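Local structure of pyruvate synthase subunit porC (Thermotoga maritima MSB8, 2RAA) at residues 133-136 / 137-140; 155-158 / 159-163; 181-184 / 185-189. The protein forms the gamma chain of pyruvate synthase, a heterotetramer that oxidises pyruvate with CoA to acetyl-CoA and CO2, passing the electrons to ferredoxin. All coordinates share one frame; numbering follows the deposited sequence.

Contact 1: 133-136 / 137-140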
loop_
_atom_site.group_PDB
_atom_site.type_symbol
_atom_site.label_atom_id
_atom_site.label_comp_id
_atom_site.label_asym_id
_atom_site.label_seq_id
_atom_site.Cartn_x
_atom_site.Cartn_y
_atom_site.Cartn_z
ATOM N N VAL A 133 -6.621 -6.677 -5.770
ATOM C CA VAL A 133 -5.327 -7.243 -6.164
ATOM C C VAL A 133 -4.783 -6.477 -7.368
ATOM O O VAL A 133 -5.545 -5.935 -8.183
ATOM C CB VAL A 133 -5.432 -8.755 -6.558
ATOM C CG1 VAL A 133 -5.993 -9.598 -5.428
ATOM C CG2 VAL A 133 -6.247 -8.948 -7.842
ATOM N N VAL A 134 -3.460 -6.415 -7.479
ATOM C CA VAL A 134 -2.844 -5.729 -8.626
ATOM C C VAL A 134 -1.432 -6.266 -8.751
ATOM O O VAL A 134 -0.797 -6.550 -7.760
ATOM C CB VAL A 134 -2.790 -4.211 -8.445
ATOM C CG1 VAL A 134 -2.035 -3.838 -7.151
ATOM C CG2 VAL A 134 -2.217 -3.483 -9.708
ATOM N N ASP A 135 -0.951 -6.411 -9.966
ATOM C CA ASP A 135 0.434 -6.968 -10.170
ATOM C C ASP A 135 1.413 -5.809 -10.134
ATOM O O ASP A 135 1.852 -5.282 -11.185
ATOM C CB ASP A 135 0.471 -7.697 -11.510
ATOM C CG ASP A 135 1.810 -8.292 -11.813
ATOM O OD1 ASP A 135 2.698 -8.258 -10.917
ATOM O OD2 ASP A 135 1.956 -8.745 -12.962
ATOM N N ALA A 136 1.736 -5.374 -8.913
ATOM C CA ALA A 136 2.509 -4.133 -8.742
ATOM C C ALA A 136 3.941 -4.393 -9.129
ATOM O O ALA A 136 4.586 -3.539 -9.725
ATOM C CB ALA A 136 2.439 -3.622 -7.342
ATOM N N THR A 137 4.432 -5.579 -8.814
ATOM C CA THR A 137 5.846 -5.907 -9.185
ATOM C C THR A 137 6.119 -5.668 -10.652
ATOM O O THR A 137 7.086 -4.995 -11.012
ATOM C CB THR A 137 6.179 -7.335 -8.818
ATOM O OG1 THR A 137 5.940 -7.469 -7.407
ATOM C CG2 THR A 137 7.684 -7.696 -9.153
ATOM N N ASP A 138 5.256 -6.220 -11.494
ATOM C CA ASP A 138 5.379 -6.074 -12.939
ATOM C C ASP A 138 5.133 -4.678 -13.444
ATOM O O ASP A 138 5.824 -4.238 -14.363
ATOM C CB ASP A 138 4.488 -7.072 -13.675
ATOM C CG ASP A 138 5.079 -8.515 -13.678
ATOM O OD1 ASP A 138 6.307 -8.698 -13.873
ATOM O OD2 ASP A 138 4.292 -9.472 -13.484
ATOM N N ILE A 139 4.153 -3.961 -12.884
ATOM C CA ILE A 139 4.027 -2.541 -13.220
ATOM C C ILE A 139 5.381 -1.803 -13.010
ATOM O O ILE A 139 5.872 -1.053 -13.885
ATOM C CB ILE A 139 2.907 -1.816 -12.407
ATOM C CG1 ILE A 139 1.523 -2.421 -12.729
ATOM C CG2 ILE A 139 2.985 -0.310 -12.712
ATOM C CD1 ILE A 139 0.184 -1.717 -11.956
ATOM N N ALA A 140 6.012 -2.051 -11.872
ATOM C CA ALA A 140 7.283 -1.408 -11.542
ATOM C C ALA A 140 8.413 -1.873 -12.446
ATOM O O ALA A 140 9.274 -1.069 -12.847
ATOM C CB ALA A 140 7.632 -1.691 -10.077
#
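The carboxylates of D135 and D138 meet through one oxygen each, the two OD2 atoms lying 2.5 Å apart, and their planes stand nearly perpendicular, at 78°. OD1 of D135, the other oxygen of that group, looks back at the main chain and accepts from D138 N in a weak bond of 3.3 Å. This makes D135 the N-cap of helix 136-143. Its CG is anti to the backbone N (chi1 180°), which carries the carboxylate forward beside the first turn, where an aspartate is just long enough to meet the amide of D138. The main chain completes the start of the helix. D135 O receives I139 N at 3.2 Å in an almost straight bond (169°), and A136 O receives A140 N at 3.0 Å. D135 is also the centre of an inverse gamma turn, closed weakly from A136 N to V134 O at 3.0 Å, which swings the chain from strand 130-134 into the helix. On the inner side CG2 of V134 meets CD1 of I139 at 3.7 Å, the two side chains crossing at about a right angle; M153 and P152 of helix 150-161 cover this apolar surface, and the small A136 lets P152 and M153 approach. N113 accepts from A136 N and bonds to T137 OG1, reinforcing the helix start. Two acids so close would probably raise the affinity of the pair for a proton, whereas the amides of the helix N-terminus probably offset part of that by stabilising negative charge.

Contact 2: 155-158 / 159-163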
loop_
_atom_site.group_PDB
_atom_site.type_symbol
_atom_site.label_atom_id
_atom_site.label_comp_id
_atom_site.label_asym_id
_atom_site.label_seq_id
_atom_site.Cartn_x
_atom_site.Cartn_y
_atom_site.Cartn_z
ATOM N N GLY A 155 -0.542 3.665 -5.384
ATOM C CA GLY A 155 -1.565 4.101 -6.331
ATOM C C GLY A 155 -2.827 3.273 -6.227
ATOM O O GLY A 155 -3.946 3.793 -6.190
ATOM N N ALA A 156 -2.666 1.970 -6.187
ATOM C CA ALA A 156 -3.786 1.053 -5.883
ATOM C C ALA A 156 -4.523 1.461 -4.628
ATOM O O ALA A 156 -5.735 1.499 -4.606
ATOM C CB ALA A 156 -3.314 -0.353 -5.748
ATOM N N LEU A 157 -3.779 1.775 -3.578
ATOM C CA LEU A 157 -4.373 2.184 -2.297
ATOM C C LEU A 157 -5.242 3.414 -2.398
ATOM O O LEU A 157 -6.334 3.486 -1.809
ATOM C CB LEU A 157 -3.256 2.489 -1.308
ATOM C CG LEU A 157 -3.633 2.723 0.158
ATOM C CD1 LEU A 157 -4.459 1.568 0.774
ATOM C CD2 LEU A 157 -2.343 2.958 0.861
ATOM N N VAL A 158 -4.699 4.416 -3.079
ATOM C CA VAL A 158 -5.383 5.663 -3.271
ATOM C C VAL A 158 -6.645 5.405 -4.058
ATOM O O VAL A 158 -7.703 5.911 -3.723
ATOM C CB VAL A 158 -4.478 6.658 -3.979
ATOM C CG1 VAL A 158 -5.314 7.802 -4.620
ATOM C CG2 VAL A 158 -3.429 7.147 -2.989
ATOM N N ARG A 159 -6.531 4.586 -5.092
ATOM C CA ARG A 159 -7.682 4.202 -5.880
ATOM C C ARG A 159 -8.771 3.511 -5.047
ATOM O O ARG A 159 -9.920 3.972 -5.055
ATOM C CB ARG A 159 -7.246 3.362 -7.060
ATOM C CG ARG A 159 -8.349 2.804 -7.938
ATOM C CD ARG A 159 -8.967 3.856 -8.847
ATOM N NE ARG A 159 -10.077 3.269 -9.581
ATOM C CZ ARG A 159 -9.987 2.607 -10.733
ATOM N NH1 ARG A 159 -8.828 2.436 -11.360
ATOM N NH2 ARG A 159 -11.084 2.107 -11.273
ATOM N N VAL A 160 -8.453 2.470 -4.282
ATOM C CA VAL A 160 -9.530 1.736 -3.549
ATOM C C VAL A 160 -10.037 2.349 -2.266
ATOM O O VAL A 160 -11.078 1.936 -1.778
ATOM C CB VAL A 160 -9.140 0.285 -3.223
ATOM C CG1 VAL A 160 -8.625 -0.381 -4.470
ATOM C CG2 VAL A 160 -8.089 0.231 -2.045
ATOM N N THR A 161 -9.322 3.313 -1.702
ATOM C CA THR A 161 -9.765 3.982 -0.477
ATOM C C THR A 161 -10.119 5.451 -0.661
ATOM O O THR A 161 -10.778 6.028 0.177
ATOM C CB THR A 161 -8.638 4.005 0.590
ATOM O OG1 THR A 161 -7.517 4.745 0.079
ATOM C CG2 THR A 161 -8.203 2.611 0.994
ATOM N N GLY A 162 -9.600 6.088 -1.697
ATOM C CA GLY A 162 -9.767 7.543 -1.839
ATOM C C GLY A 162 -9.168 8.348 -0.697
ATOM O O GLY A 162 -9.527 9.496 -0.517
ATOM N N ILE A 163 -8.204 7.792 0.044
ATOM C CA ILE A 163 -7.740 8.446 1.302
ATOM C C ILE A 163 -7.085 9.796 1.074
ATOM O O ILE A 163 -7.129 10.667 1.942
ATOM C CB ILE A 163 -6.855 7.504 2.125
ATOM C CG1 ILE A 163 -6.515 8.070 3.492
ATOM C CG2 ILE A 163 -5.561 7.150 1.333
ATOM C CD1 ILE A 163 -7.681 8.518 4.363
#
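The C-terminal end of helix 150-161 is closed by an ST turn at T161, followed by G162, where the chain leaves helical geometry. T161 OG1 does two jobs: it donates to L157 O at 2.6 Å and accepts from I163 N at 3.1 Å, the second bond defining the turn. With OG1 set between the backbone N and the carbonyl carbon (chi1 62°), the hydroxyl lies back along the helix while CG2 is left to rest against CD1 of L157 at 3.9 Å. L157 O is gripped twice, since T161 N reaches it as well, at 3.0 Å, from the opposite face of the carbonyl plane. A threonine thus suits the place through both branches: a hydroxyl for the chain, a methyl for the leucine. L157 itself faces the sheet, packing on V87, V89, L111 and W24. Upstream the helix is regular, with R159 N bonded to G155 O at 2.9 Å and V160 N to A156 O at 2.9 Å. The last bond, from G162 N to V158 O at 2.8 Å, is bent (138°), and the positive phi of G162 is readily taken up by a residue without a side chain. R159 bends at chi2 and leads away from this end, its NH1 bonded to Y197 O in helix 183-199. Carbonyls at a helix end lack amides from a following turn; here the threonine hydroxyl adds a second bond to a carbonyl already held by T161 N and gives I163 N, beyond the helix, an acceptor.

Contact 3: 181-184 / 185-189; sequences FPQE and VIDAN
V185, Q183 and E184 bury the most surface in this first turn and a half of helix 183-199. V185 has its two methyls split between two partners: CG1 lies 4.3 Å from CD1 of F181, obliquely to the ring, and CG2 lies 4.2 Å from CG of P182. A branched, apolar residue fits here because it can meet both. Its carbonyl is held twice by N189, whose backbone N donates to V185 O, while ND2 reaches the same oxygen at 2.6 Å from the opposite face of its plane. P182 holds the N-cap position and passes its carbonyl to the helix, although the bonds from V185 N and I186 N to P182 O are weak. Q183 has CG anti to the backbone N (chi1 -154°) and then bends at chi2, which folds its amide back over the helix: OE1 comes to 3.7 Å from CG2 of I186, and CG crosses D187 at a slant, 3.4 Å from its OD2. The amide and carboxylate planes are turned 57° apart. In the main chain, D187 N donates to Q183 O at 2.7 Å, nearly in line with the carbonyl. Cut back to an alanine, D187 would probably leave CG of Q183 without its neighbouring carboxylate and freer to turn. E184, extended away from the turn, takes part mainly through its backbone, E184 O accepting from A188 N at 3.0 Å; an acid so near the N-terminus is likely to interact favourably with the helix dipole. The turn sits at the surface: F177, just beyond helix 166-176, meets the F181 ring edge-to-face and also touches V185, I186 and N189, while N189 reaches I144 in the loop after helix 136-143.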
loop_
_atom_site.group_PDB
_atom_site.type_symbol
_atom_site.label_atom_id
_atom_site.label_comp_id
_atom_site.label_asym_id
_atom_site.label_seq_id
_atom_site.Cartn_x
_atom_site.Cartn_y
_atom_site.Cartn_z
ATOM N N PHE A 181 17.576 14.530 -9.336
ATOM C CA PHE A 181 17.236 13.530 -10.344
ATOM C C PHE A 181 16.623 14.151 -11.576
ATOM O O PHE A 181 15.959 15.178 -11.474
ATOM C CB PHE A 181 16.197 12.569 -9.806
ATOM C CG PHE A 181 16.752 11.450 -8.997
ATOM C CD1 PHE A 181 17.195 10.292 -9.618
ATOM C CD2 PHE A 181 16.788 11.529 -7.605
ATOM C CE1 PHE A 181 17.693 9.232 -8.871
ATOM C CE2 PHE A 181 17.276 10.472 -6.843
ATOM C CZ PHE A 181 17.733 9.320 -7.476
ATOM N N PRO A 182 16.803 13.502 -12.739
ATOM C CA PRO A 182 16.183 13.993 -13.965
ATOM C C PRO A 182 14.692 13.652 -14.008
ATOM O O PRO A 182 14.245 12.710 -13.349
ATOM C CB PRO A 182 16.963 13.282 -15.082
ATOM C CG PRO A 182 17.473 12.040 -14.468
ATOM C CD PRO A 182 17.593 12.280 -12.972
ATOM N N GLN A 183 13.951 14.428 -14.794
ATOM C CA GLN A 183 12.499 14.333 -14.858
ATOM C C GLN A 183 12.089 12.957 -15.328
ATOM O O GLN A 183 11.095 12.412 -14.867
ATOM C CB GLN A 183 11.929 15.423 -15.782
ATOM C CG GLN A 183 10.491 15.837 -15.469
ATOM C CD GLN A 183 10.328 16.344 -14.052
ATOM O OE1 GLN A 183 9.300 16.122 -13.411
ATOM N NE2 GLN A 183 11.358 17.007 -13.540
ATOM N N GLU A 184 12.873 12.405 -16.241
ATOM C CA GLU A 184 12.663 11.064 -16.758
ATOM C C GLU A 184 12.348 10.077 -15.637
ATOM O O GLU A 184 11.340 9.377 -15.684
ATOM C CB GLU A 184 13.926 10.620 -17.489
ATOM C CG GLU A 184 13.920 9.193 -17.977
ATOM C CD GLU A 184 15.322 8.713 -18.372
ATOM O OE1 GLU A 184 16.257 9.552 -18.514
ATOM O OE2 GLU A 184 15.483 7.481 -18.538
ATOM N N VAL A 185 13.215 10.033 -14.631
ATOM C CA VAL A 185 13.029 9.114 -13.517
ATOM C C VAL A 185 11.806 9.485 -12.663
ATOM O O VAL A 185 11.084 8.605 -12.183
ATOM C CB VAL A 185 14.287 9.017 -12.650
ATOM C CG1 VAL A 185 14.061 8.070 -11.480
ATOM C CG2 VAL A 185 15.432 8.523 -13.498
ATOM N N ILE A 186 11.569 10.780 -12.495
ATOM C CA ILE A 186 10.384 11.255 -11.803
ATOM C C ILE A 186 9.136 10.789 -12.525
ATOM O O ILE A 186 8.230 10.230 -11.913
ATOM C CB ILE A 186 10.345 12.800 -11.685
ATOM C CG1 ILE A 186 11.483 13.277 -10.782
ATOM C CG2 ILE A 186 9.003 13.280 -11.101
ATOM C CD1 ILE A 186 11.451 14.776 -10.466
ATOM N N ASP A 187 9.096 10.995 -13.833
ATOM C CA ASP A 187 7.907 10.649 -14.609
ATOM C C ASP A 187 7.644 9.154 -14.576
ATOM O O ASP A 187 6.492 8.723 -14.509
ATOM C CB ASP A 187 8.032 11.153 -16.048
ATOM C CG ASP A 187 8.169 12.681 -16.129
ATOM O OD1 ASP A 187 7.485 13.411 -15.368
ATOM O OD2 ASP A 187 8.960 13.143 -16.975
ATOM N N ALA A 188 8.715 8.375 -14.599
ATOM C CA ALA A 188 8.600 6.926 -14.570
ATOM C C ALA A 188 7.927 6.507 -13.279
ATOM O O ALA A 188 7.064 5.618 -13.277
ATOM C CB ALA A 188 9.976 6.272 -14.696
ATOM N N ASN A 189 8.317 7.148 -12.180
ATOM C CA ASN A 189 7.727 6.805 -10.892
ATOM C C ASN A 189 6.254 7.225 -10.821
ATOM O O ASN A 189 5.423 6.561 -10.163
ATOM C CB ASN A 189 8.529 7.407 -9.741
ATOM C CG ASN A 189 9.806 6.641 -9.460
ATOM O OD1 ASN A 189 9.865 5.845 -8.520
ATOM N ND2 ASN A 189 10.835 6.855 -10.288
#

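In the fold
Contacts 1 and 2 belong to consecutive helices, 136-143 and 150-161, and touch directly: CG1 of V134 packs on CB of A156 at 4.0 Å, although their centres are 15 Å apart. One is a helix start and the other a helix end. Contact 3 opens helix 183-199 and touches neither, its nearest atoms being about 7 Å from contact 1 and about 8 Å from contact 2. The later turns of that helix make the connection instead, with R195 and E199 against I139 of contact 1 and Y197 bonded to R159 of contact 2. Beyond it, the C132-C202 disulfide ties strand 201-202 to strand 130-134, which leads into contact 1.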